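Local coordinates for Lmo0181 protein (Listeria monocytogenes serovar 1/2a, PDB 5F7V), which binds the cyclic tetrasaccharide cycloalternan and probably, as a membrane-attached lipoprotein, delivers it to an ABC transporter for uptake, at residues 136-141 and 244-249. Sequence-based numbering, arbitrary orientation.
Sequences KDLFDK and QIAMLH
The ring of Phe-139 takes Ala-246 O and Met-247 CG at its edge, both close to the ring plane. The Ala-246 methyl lies to one side of that plane, near CE1. Elsewhere around the ring, Tyr-134 packs edge-to-face with it, and Val-144, Pro-147 and Leu-163 also touch Phe-139. The contact belongs to the periplasmic-binding-protein fold of ABC transporter solute-binding proteins. It packs helix 136-142 against strand 245-251 of the mixed sheet. This helix follows directly on strand 119-135, which pairs antiparallel with strand 245-251.

Met-247 makes a Met-aromatic contact at the ring edge. Met-247 SD is 5.2 Å from the Phe-139 ring centroid and 85° off the ring normal. The Met-247 side chain runs roughly perpendicular to that of Phe-139. Met-247 CG comes closer, 3.6 Å from Phe-139 CZ. Phe-139 CG is anti to its own carbonyl carbon (chi1 -87°), and the ring extends from the helix to bring CE1 and CZ to Ala-246 and Met-247.

Ala-246 lies at a bend in the backbone. Ala-246 CB is 4.0 Å from Phe-139 CE1 and 4.1 Å from Leu-138 CD1, so two neighbouring helix residues share one methyl. No hydrogen bond joins the two segments directly. The backbone of Ala-246 is instead bonded to Asn-135 and Trp-171. Leu-138 uses one branch of its fork, CD1, against the backbone at the bend. Leu-138 CD1 is 3.8 Å from Ala-246 CA and 3.9 Å from Ile-245 C.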
loop_
_atom_site.group_PDB
_atom_site.type_symbol
_atom_site.label_atom_id
_atom_site.label_comp_id
_atom_site.label_asym_id
_atom_site.label_seq_id
_atom_site.Cartn_x
_atom_site.Cartn_y
_atom_site.Cartn_z
ATOM N N LYS A 136 19.638 10.127 -6.867
ATOM C CA LYS A 136 20.218 11.424 -7.171
ATOM C C LYS A 136 21.546 11.278 -7.916
ATOM O O LYS A 136 21.860 12.147 -8.738
ATOM C CB LYS A 136 20.468 12.204 -5.899
ATOM C CG LYS A 136 19.221 12.673 -5.156
ATOM C CD LYS A 136 19.534 13.198 -3.776
ATOM C CE LYS A 136 20.260 14.509 -3.869
ATOM N NZ LYS A 136 20.485 15.062 -2.510
ATOM N N ASP A 137 22.280 10.207 -7.654
ATOM C CA ASP A 137 23.578 9.986 -8.321
ATOM C C ASP A 137 23.323 9.813 -9.817
ATOM O O ASP A 137 24.052 10.390 -10.639
ATOM C CB ASP A 137 24.303 8.725 -7.809
ATOM C CG ASP A 137 24.858 8.806 -6.410
ATOM O OD1 ASP A 137 24.528 9.736 -5.662
ATOM O OD2 ASP A 137 25.702 7.927 -6.112
ATOM N N LEU A 138 22.318 9.030 -10.204
ATOM C CA LEU A 138 22.007 8.873 -11.608
ATOM C C LEU A 138 21.545 10.163 -12.271
ATOM O O LEU A 138 21.941 10.497 -13.386
ATOM C CB LEU A 138 20.972 7.770 -11.836
ATOM C CG LEU A 138 21.446 6.321 -11.662
ATOM C CD1 LEU A 138 20.250 5.389 -11.686
ATOM C CD2 LEU A 138 22.476 5.950 -12.722
ATOM N N PHE A 139 20.710 10.927 -11.574
ATOM C CA PHE A 139 20.275 12.217 -12.111
ATOM C C PHE A 139 21.460 13.140 -12.345
ATOM O O PHE A 139 21.615 13.777 -13.401
ATOM C CB PHE A 139 19.272 12.891 -11.178
ATOM C CG PHE A 139 17.839 12.481 -11.406
ATOM C CD1 PHE A 139 17.356 11.221 -11.046
ATOM C CD2 PHE A 139 16.962 13.368 -12.026
ATOM C CE1 PHE A 139 16.034 10.897 -11.254
ATOM C CE2 PHE A 139 15.623 13.027 -12.230
ATOM C CZ PHE A 139 15.161 11.788 -11.870
ATOM N N ASP A 140 22.341 13.194 -11.352
ATOM C CA ASP A 140 23.496 14.112 -11.410
ATOM C C ASP A 140 24.446 13.708 -12.518
ATOM O O ASP A 140 24.952 14.561 -13.274
ATOM C CB ASP A 140 24.251 14.085 -10.076
ATOM C CG ASP A 140 23.539 14.778 -8.947
ATOM O OD1 ASP A 140 22.475 15.392 -9.156
ATOM O OD2 ASP A 140 24.078 14.738 -7.803
ATOM N N LYS A 141 24.683 12.407 -12.640
ATOM C CA LYS A 141 25.585 11.896 -13.677
ATOM C C LYS A 141 25.108 12.284 -15.068
ATOM O O LYS A 141 25.904 12.665 -15.903
ATOM C CB LYS A 141 25.770 10.380 -13.568
ATOM C CG LYS A 141 26.872 9.764 -14.429
ATOM C CD LYS A 141 26.829 8.234 -14.305
ATOM C CE LYS A 141 27.687 7.435 -15.273
ATOM N NZ LYS A 141 28.461 6.392 -14.550
ATOM N N GLN A 244 20.128 0.488 -10.889
ATOM C CA GLN A 244 19.658 0.312 -12.264
ATOM C C GLN A 244 18.361 1.084 -12.576
ATOM O O GLN A 244 17.853 0.924 -13.690
ATOM C CB GLN A 244 19.417 -1.161 -12.565
ATOM C CG GLN A 244 20.686 -2.000 -12.564
ATOM C CD GLN A 244 20.349 -3.431 -12.882
ATOM O OE1 GLN A 244 20.288 -4.286 -11.973
ATOM N NE2 GLN A 244 20.074 -3.680 -14.129
ATOM N N ILE A 245 17.766 1.829 -11.636
ATOM C CA ILE A 245 16.504 2.541 -11.856
ATOM C C ILE A 245 16.632 3.971 -11.323
ATOM O O ILE A 245 16.877 4.179 -10.140
ATOM C CB ILE A 245 15.336 1.772 -11.213
ATOM C CG1 ILE A 245 15.129 0.381 -11.820
ATOM C CG2 ILE A 245 14.070 2.612 -11.276
ATOM C CD1 ILE A 245 14.084 -0.501 -11.183
ATOM N N ALA A 246 16.442 4.965 -12.179
ATOM C CA ALA A 246 16.554 6.339 -11.706
ATOM C C ALA A 246 15.361 6.812 -10.893
ATOM O O ALA A 246 15.553 7.563 -9.937
ATOM C CB ALA A 246 16.778 7.276 -12.884
ATOM N N MET A 247 14.147 6.374 -11.236
ATOM C CA MET A 247 12.897 6.807 -10.558
ATOM C C MET A 247 12.065 5.558 -10.307
ATOM O O MET A 247 11.778 4.810 -11.227
ATOM C CB MET A 247 12.070 7.791 -11.392
ATOM C CG MET A 247 12.695 9.148 -11.536
ATOM S SD MET A 247 11.767 10.237 -12.609
ATOM C CE MET A 247 12.261 9.708 -14.262
ATOM N N LEU A 248 11.679 5.341 -9.054
ATOM C CA LEU A 248 10.899 4.171 -8.670
ATOM C C LEU A 248 9.620 4.647 -7.980
ATOM O O LEU A 248 9.702 5.325 -6.951
ATOM C CB LEU A 248 11.709 3.286 -7.742
ATOM C CG LEU A 248 11.006 2.050 -7.208
ATOM C CD1 LEU A 248 10.684 1.080 -8.314
ATOM C CD2 LEU A 248 11.906 1.402 -6.174
ATOM N N HIS A 249 8.466 4.238 -8.501
ATOM C CA HIS A 249 7.178 4.604 -7.865
ATOM C C HIS A 249 6.800 3.494 -6.894
ATOM O O HIS A 249 6.412 2.400 -7.299
ATOM C CB HIS A 249 6.099 4.751 -8.950
ATOM C CG HIS A 249 6.368 5.892 -9.862
ATOM N ND1 HIS A 249 5.649 7.054 -9.815
ATOM C CD2 HIS A 249 7.295 6.063 -10.828
ATOM C CE1 HIS A 249 6.105 7.895 -10.721
ATOM N NE2 HIS A 249 7.114 7.321 -11.345
#